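Local coordinates for protein probable hydrogenase maturation factor HypB (Methanocaldococcus jannaschii, PDB 2HF9) that probably binds and slowly hydrolyses GTP as a homodimeric, metal-binding maturation factor that helps insert nickel into [NiFe] hydrogenases, at residues L32-G37 with G139-I144; K63-I68 with F217-V222. All coordinates share one frame; numbering follows the deposited sequence.

Interaction 1: residues L32-G37 with G139-I144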
loop_
_atom_site.group_PDB
_atom_site.type_symbol
_atom_site.label_atom_id
_atom_site.label_comp_id
_atom_site.label_asym_id
_atom_site.label_seq_id
_atom_site.Cartn_x
_atom_site.Cartn_y
_atom_site.Cartn_z
ATOM N N LEU A 32 -15.307 -11.944 -23.862
ATOM C CA LEU A 32 -14.454 -11.479 -24.957
ATOM C C LEU A 32 -13.107 -12.205 -24.960
ATOM O O LEU A 32 -12.622 -12.626 -26.012
ATOM C CB LEU A 32 -14.252 -9.958 -24.893
ATOM C CG LEU A 32 -13.301 -9.306 -25.910
ATOM C CD1 LEU A 32 -13.838 -9.391 -27.338
ATOM C CD2 LEU A 32 -13.007 -7.855 -25.530
ATOM N N LEU A 33 -12.516 -12.347 -23.777
ATOM C CA LEU A 33 -11.245 -13.051 -23.626
ATOM C C LEU A 33 -11.366 -14.528 -24.014
ATOM O O LEU A 33 -10.528 -15.041 -24.763
ATOM C CB LEU A 33 -10.712 -12.903 -22.197
ATOM C CG LEU A 33 -10.303 -11.489 -21.762
ATOM C CD1 LEU A 33 -10.200 -11.417 -20.253
ATOM C CD2 LEU A 33 -9.003 -11.035 -22.412
ATOM N N ASN A 34 -12.415 -15.191 -23.521
ATOM C CA ASN A 34 -12.684 -16.603 -23.838
ATOM C C ASN A 34 -12.896 -16.851 -25.330
ATOM O O ASN A 34 -12.470 -17.877 -25.868
ATOM C CB ASN A 34 -13.890 -17.125 -23.049
ATOM C CG ASN A 34 -13.592 -17.309 -21.569
ATOM O OD1 ASN A 34 -12.448 -17.531 -21.174
ATOM N ND2 ASN A 34 -14.631 -17.225 -20.743
ATOM N N LYS A 35 -13.553 -15.893 -25.976
ATOM C CA LYS A 35 -13.822 -15.906 -27.409
ATOM C C LYS A 35 -12.520 -15.944 -28.205
ATOM O O LYS A 35 -12.436 -16.595 -29.247
ATOM C CB LYS A 35 -14.608 -14.645 -27.764
ATOM C CG LYS A 35 -15.821 -14.842 -28.655
ATOM C CD LYS A 35 -16.972 -13.911 -28.222
ATOM C CE LYS A 35 -16.510 -12.456 -28.031
ATOM N NZ LYS A 35 -17.309 -11.707 -26.997
ATOM N N HIS A 36 -11.503 -15.252 -27.691
ATOM C CA HIS A 36 -10.200 -15.171 -28.343
ATOM C C HIS A 36 -9.128 -16.053 -27.697
ATOM O O HIS A 36 -7.950 -15.951 -28.044
ATOM C CB HIS A 36 -9.735 -13.718 -28.417
ATOM C CG HIS A 36 -10.623 -12.848 -29.248
ATOM N ND1 HIS A 36 -10.578 -12.842 -30.626
ATOM C CD2 HIS A 36 -11.588 -11.964 -28.900
ATOM C CE1 HIS A 36 -11.472 -11.987 -31.090
ATOM N NE2 HIS A 36 -12.101 -11.445 -30.063
ATOM N N GLY A 37 -9.543 -16.905 -26.761
ATOM C CA GLY A 37 -8.651 -17.877 -26.132
ATOM C C GLY A 37 -7.559 -17.229 -25.304
ATOM O O GLY A 37 -6.409 -17.669 -25.321
ATOM N N GLY A 139 -12.732 -8.744 -14.799
ATOM C CA GLY A 139 -13.087 -9.643 -15.894
ATOM C C GLY A 139 -11.967 -10.615 -16.201
ATOM O O GLY A 139 -11.829 -11.080 -17.331
ATOM N N THR A 140 -11.164 -10.915 -15.184
ATOM C CA THR A 140 -10.046 -11.850 -15.311
ATOM C C THR A 140 -10.487 -13.255 -14.913
ATOM O O THR A 140 -11.533 -13.436 -14.281
ATOM C CB THR A 140 -8.839 -11.412 -14.438
ATOM O OG1 THR A 140 -9.252 -11.282 -13.070
ATOM C CG2 THR A 140 -8.289 -10.081 -14.914
ATOM N N HIS A 141 -9.689 -14.247 -15.294
ATOM C CA HIS A 141 -9.932 -15.631 -14.903
ATOM C C HIS A 141 -9.451 -15.910 -13.483
ATOM O O HIS A 141 -10.124 -16.607 -12.722
ATOM C CB HIS A 141 -9.284 -16.588 -15.904
ATOM C CG HIS A 141 -9.879 -16.500 -17.273
ATOM N ND1 HIS A 141 -9.417 -15.623 -18.230
ATOM C CD2 HIS A 141 -10.927 -17.150 -17.830
ATOM C CE1 HIS A 141 -10.144 -15.752 -19.326
ATOM N NE2 HIS A 141 -11.068 -16.670 -19.109
ATOM N N LYS A 142 -8.293 -15.357 -13.126
ATOM C CA LYS A 142 -7.738 -15.541 -11.787
ATOM C C LYS A 142 -7.221 -14.248 -11.171
ATOM O O LYS A 142 -6.798 -13.321 -11.869
ATOM C CB LYS A 142 -6.615 -16.594 -11.780
ATOM C CG LYS A 142 -7.024 -17.994 -12.218
ATOM C CD LYS A 142 -7.900 -18.706 -11.195
ATOM C CE LYS A 142 -8.445 -20.006 -11.770
ATOM N NZ LYS A 142 -9.411 -20.650 -10.842
ATOM N N ARG A 143 -7.254 -14.214 -9.845
ATOM C CA ARG A 143 -6.752 -13.093 -9.081
ATOM C C ARG A 143 -5.554 -13.531 -8.248
ATOM O O ARG A 143 -5.596 -14.559 -7.566
ATOM C CB ARG A 143 -7.865 -12.524 -8.207
ATOM C CG ARG A 143 -8.974 -11.855 -9.017
ATOM C CD ARG A 143 -10.278 -11.738 -8.247
ATOM N NE ARG A 143 -10.201 -10.799 -7.124
ATOM C CZ ARG A 143 -10.401 -9.484 -7.218
ATOM N NH1 ARG A 143 -10.674 -8.921 -8.389
ATOM N NH2 ARG A 143 -10.307 -8.724 -6.135
ATOM N N ILE A 144 -4.482 -12.749 -8.326
ATOM C CA ILE A 144 -3.254 -13.038 -7.592
ATOM C C ILE A 144 -2.973 -11.866 -6.656
ATOM O O ILE A 144 -2.922 -10.717 -7.101
ATOM C CB ILE A 144 -2.049 -13.267 -8.553
ATOM C CG1 ILE A 144 -2.333 -14.442 -9.501
ATOM C CG2 ILE A 144 -0.742 -13.474 -7.760
ATOM C CD1 ILE A 144 -1.324 -14.627 -10.618
#

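Interaction 2: residues K63-I68 with F217-V222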
loop_
_atom_site.group_PDB
_atom_site.type_symbol
_atom_site.label_atom_id
_atom_site.label_comp_id
_atom_site.label_asym_id
_atom_site.label_seq_id
_atom_site.Cartn_x
_atom_site.Cartn_y
_atom_site.Cartn_z
ATOM N N LYS A 63 7.209 -16.827 -22.436
ATOM C CA LYS A 63 7.072 -16.234 -23.778
ATOM C C LYS A 63 7.398 -17.204 -24.920
ATOM O O LYS A 63 6.999 -16.972 -26.061
ATOM C CB LYS A 63 7.885 -14.940 -23.911
ATOM C CG LYS A 63 9.394 -15.093 -23.814
ATOM C CD LYS A 63 10.062 -13.729 -23.818
ATOM C CE LYS A 63 11.568 -13.846 -23.951
ATOM N NZ LYS A 63 12.215 -12.506 -23.862
ATOM N N ASP A 64 8.109 -18.285 -24.605
ATOM C CA ASP A 64 8.428 -19.328 -25.592
ATOM C C ASP A 64 7.209 -20.191 -25.916
ATOM O O ASP A 64 7.131 -20.805 -26.982
ATOM C CB ASP A 64 9.580 -20.210 -25.096
ATOM C CG ASP A 64 9.245 -20.946 -23.802
ATOM O OD1 ASP A 64 9.612 -20.444 -22.720
ATOM O OD2 ASP A 64 8.605 -22.018 -23.858
ATOM N N LYS A 65 6.263 -20.220 -24.981
ATOM C CA LYS A 65 5.089 -21.075 -25.056
ATOM C C LYS A 65 3.830 -20.259 -25.339
ATOM O O LYS A 65 2.906 -20.749 -25.990
ATOM C CB LYS A 65 4.936 -21.838 -23.737
ATOM C CG LYS A 65 3.880 -22.930 -23.723
ATOM C CD LYS A 65 4.036 -23.780 -22.473
ATOM C CE LYS A 65 2.888 -24.749 -22.311
ATOM N NZ LYS A 65 2.998 -25.506 -21.033
ATOM N N TYR A 66 3.804 -19.019 -24.848
ATOM C CA TYR A 66 2.625 -18.159 -24.963
ATOM C C TYR A 66 2.965 -16.776 -25.494
ATOM O O TYR A 66 4.040 -16.238 -25.219
ATOM C CB TYR A 66 1.952 -17.984 -23.602
ATOM C CG TYR A 66 1.489 -19.259 -22.946
ATOM C CD1 TYR A 66 2.225 -19.842 -21.917
ATOM C CD2 TYR A 66 0.309 -19.881 -23.351
ATOM C CE1 TYR A 66 1.796 -21.015 -21.304
ATOM C CE2 TYR A 66 -0.128 -21.052 -22.748
ATOM C CZ TYR A 66 0.619 -21.612 -21.727
ATOM O OH TYR A 66 0.184 -22.769 -21.135
ATOM N N LYS A 67 2.029 -16.201 -26.242
ATOM C CA LYS A 67 2.095 -14.793 -26.615
ATOM C C LYS A 67 1.442 -13.998 -25.488
ATOM O O LYS A 67 0.291 -14.247 -25.122
ATOM C CB LYS A 67 1.384 -14.552 -27.948
ATOM C CG LYS A 67 2.039 -15.269 -29.130
ATOM C CD LYS A 67 1.109 -15.318 -30.328
ATOM C CE LYS A 67 1.586 -16.320 -31.366
ATOM N NZ LYS A 67 0.569 -16.479 -32.444
ATOM N N ILE A 68 2.190 -13.056 -24.928
ATOM C CA ILE A 68 1.782 -12.404 -23.687
ATOM C C ILE A 68 1.565 -10.903 -23.872
ATOM O O ILE A 68 2.375 -10.214 -24.497
ATOM C CB ILE A 68 2.805 -12.676 -22.544
ATOM C CG1 ILE A 68 2.946 -14.184 -22.295
ATOM C CG2 ILE A 68 2.391 -11.963 -21.249
ATOM C CD1 ILE A 68 4.260 -14.589 -21.638
ATOM N N PHE A 217 0.878 -22.581 -10.991
ATOM C CA PHE A 217 -0.435 -21.948 -10.874
ATOM C C PHE A 217 -0.914 -21.373 -12.203
ATOM O O PHE A 217 -2.075 -21.560 -12.569
ATOM C CB PHE A 217 -0.450 -20.856 -9.793
ATOM C CG PHE A 217 -1.752 -20.102 -9.718
ATOM C CD1 PHE A 217 -2.831 -20.623 -9.007
ATOM C CD2 PHE A 217 -1.912 -18.888 -10.385
ATOM C CE1 PHE A 217 -4.047 -19.938 -8.947
ATOM C CE2 PHE A 217 -3.128 -18.198 -10.331
ATOM C CZ PHE A 217 -4.195 -18.728 -9.611
ATOM N N ILE A 218 -0.029 -20.668 -12.908
ATOM C CA ILE A 218 -0.373 -20.074 -14.204
ATOM C C ILE A 218 -0.833 -21.155 -15.190
ATOM O O ILE A 218 -1.898 -21.030 -15.810
ATOM C CB ILE A 218 0.805 -19.244 -14.820
ATOM C CG1 ILE A 218 1.258 -18.104 -13.885
ATOM C CG2 ILE A 218 0.438 -18.711 -16.211
ATOM C CD1 ILE A 218 0.216 -17.031 -13.598
ATOM N N GLU A 219 -0.040 -22.218 -15.307
ATOM C CA GLU A 219 -0.318 -23.303 -16.249
ATOM C C GLU A 219 -1.600 -24.065 -15.919
ATOM O O GLU A 219 -2.399 -24.350 -16.815
ATOM C CB GLU A 219 0.872 -24.263 -16.337
ATOM C CG GLU A 219 2.112 -23.658 -16.995
ATOM C CD GLU A 219 2.056 -23.662 -18.517
ATOM O OE1 GLU A 219 0.972 -23.892 -19.099
ATOM O OE2 GLU A 219 3.111 -23.432 -19.135
ATOM N N LYS A 220 -1.783 -24.392 -14.637
ATOM C CA LYS A 220 -3.003 -25.039 -14.148
ATOM C C LYS A 220 -4.244 -24.202 -14.458
ATOM O O LYS A 220 -5.269 -24.741 -14.889
ATOM C CB LYS A 220 -2.905 -25.307 -12.642
ATOM C CG LYS A 220 -4.094 -26.056 -12.039
ATOM C CD LYS A 220 -3.867 -26.341 -10.559
ATOM C CE LYS A 220 -5.021 -27.124 -9.949
ATOM N NZ LYS A 220 -6.205 -26.264 -9.647
ATOM N N SER A 221 -4.134 -22.890 -14.246
ATOM C CA SER A 221 -5.227 -21.951 -14.516
ATOM C C SER A 221 -5.617 -21.934 -15.992
ATOM O O SER A 221 -6.806 -21.919 -16.325
ATOM C CB SER A 221 -4.850 -20.539 -14.059
ATOM O OG SER A 221 -4.660 -20.491 -12.659
ATOM N N VAL A 222 -4.612 -21.939 -16.865
ATOM C CA VAL A 222 -4.830 -21.981 -18.311
ATOM C C VAL A 222 -5.587 -23.255 -18.694
ATOM O O VAL A 222 -6.587 -23.200 -19.415
ATOM C CB VAL A 222 -3.494 -21.860 -19.102
ATOM C CG1 VAL A 222 -3.709 -22.089 -20.599
ATOM C CG2 VAL A 222 -2.859 -20.496 -18.873
#

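Interaction 1: residues L32-G37 with G139-I144
The two segments come nearest at Leu33 and Thr140, whose CA atoms are 8.5 Å apart, so side chains, those of Leu33, Asn34 and His141, bridge the last turn of helix 18-35 and the lead-in to strand 142-148 of the P-loop GTPase sheet. Gly37, at positive phi, ends the helix as the C-prime residue of a Schellman motif. One turn earlier, Leu33 and Asn34 both touch His141. The imidazole has its CG anti to the carbonyl carbon, which sets NE2 beside the Asn34 amide (chi1 -64°), and it donates from NE2 to Asn34 OD1 over 2.6 Å with an N-H...O angle of 161°. The oxygen lies close to the ring plane, whereas the amide is turned 51° from it. The other ring nitrogen, ND1, is hydrogen-bonded to the backbone N of Ala40 on strand 39-45, so both nitrogens are engaged and the ring's rotation is fixed. A phenylalanine in place of His141 would probably leave Asn34 OD1 without its mate and Ala40 N without its side-chain acceptor. Leu33 CB rests at the imidazole edge, 4.1 Å from His141 CE1. At the end of the same side chain, Leu33 CD1 packs 3.4 Å from Gly139 O, a buried carbonyl oxygen with no hydrogen-bond partner in the model.

Interaction 2: residues K63-I68 with F217-V222
Both carboxylate oxygens of Glu219 are engaged by the neighbouring side chains Lys65 and Tyr66. Tyr66 OH donates to Glu219 OE1 in a very short hydrogen bond of 2.5 Å, and Lys65 NZ forms a salt bridge with Glu219 OE2 at 2.8 Å. The ammonium comes from above the carboxylate plane, while the acid meets the tyrosine at its ring edge with the two planes 51° apart. A bend in the glutamate at chi2 (-81°) brings its carboxylate up to the two loop side chains. Lys65 is extended instead and approaches from the opposite direction; its CG lies 3.7 Å above one face of the Tyr66 ring, offset toward the rim, so the stem crosses the ring's margin before reaching the carboxylate. The nearby ammonium would probably favour the ionised carboxylate. Farther along the helix, Val222 CG1 packs 4.3 Å from Tyr66 CE2, and Leu121 of strand 121-125 touches both of these side chains. The contact is thus a surface tie in the Rossmann-like α/β fold of P-loop GTPases, where the loop linking helix 51-62 to strand 68-74 in a beta-alpha-beta crossover is fastened to the final helix, 211-224.

Overall arrangement
Interactions 1 and 2 have centres about 13 Å apart and meet along strand 142-148, on which helix 211-224 lies. Lys142 CG packs 3.5 Å from Ser221 OG, and Ile144 CG1 sits 3.9 Å from Phe217 CE2, so the strand entered from 139-144 packs against the helix that carries 217-222. Phe41 of the central strand 39-45 touches this helix as well. Along the chain the segments alternate; together the contacts link the N-terminal helix to the start of strand 142-148 and the crossover loop to the last helix. Interaction 2 lies away from the annotated sites; in interaction 1, Gly139 is about 11 Å from the side chain of His105, a zinc ligand.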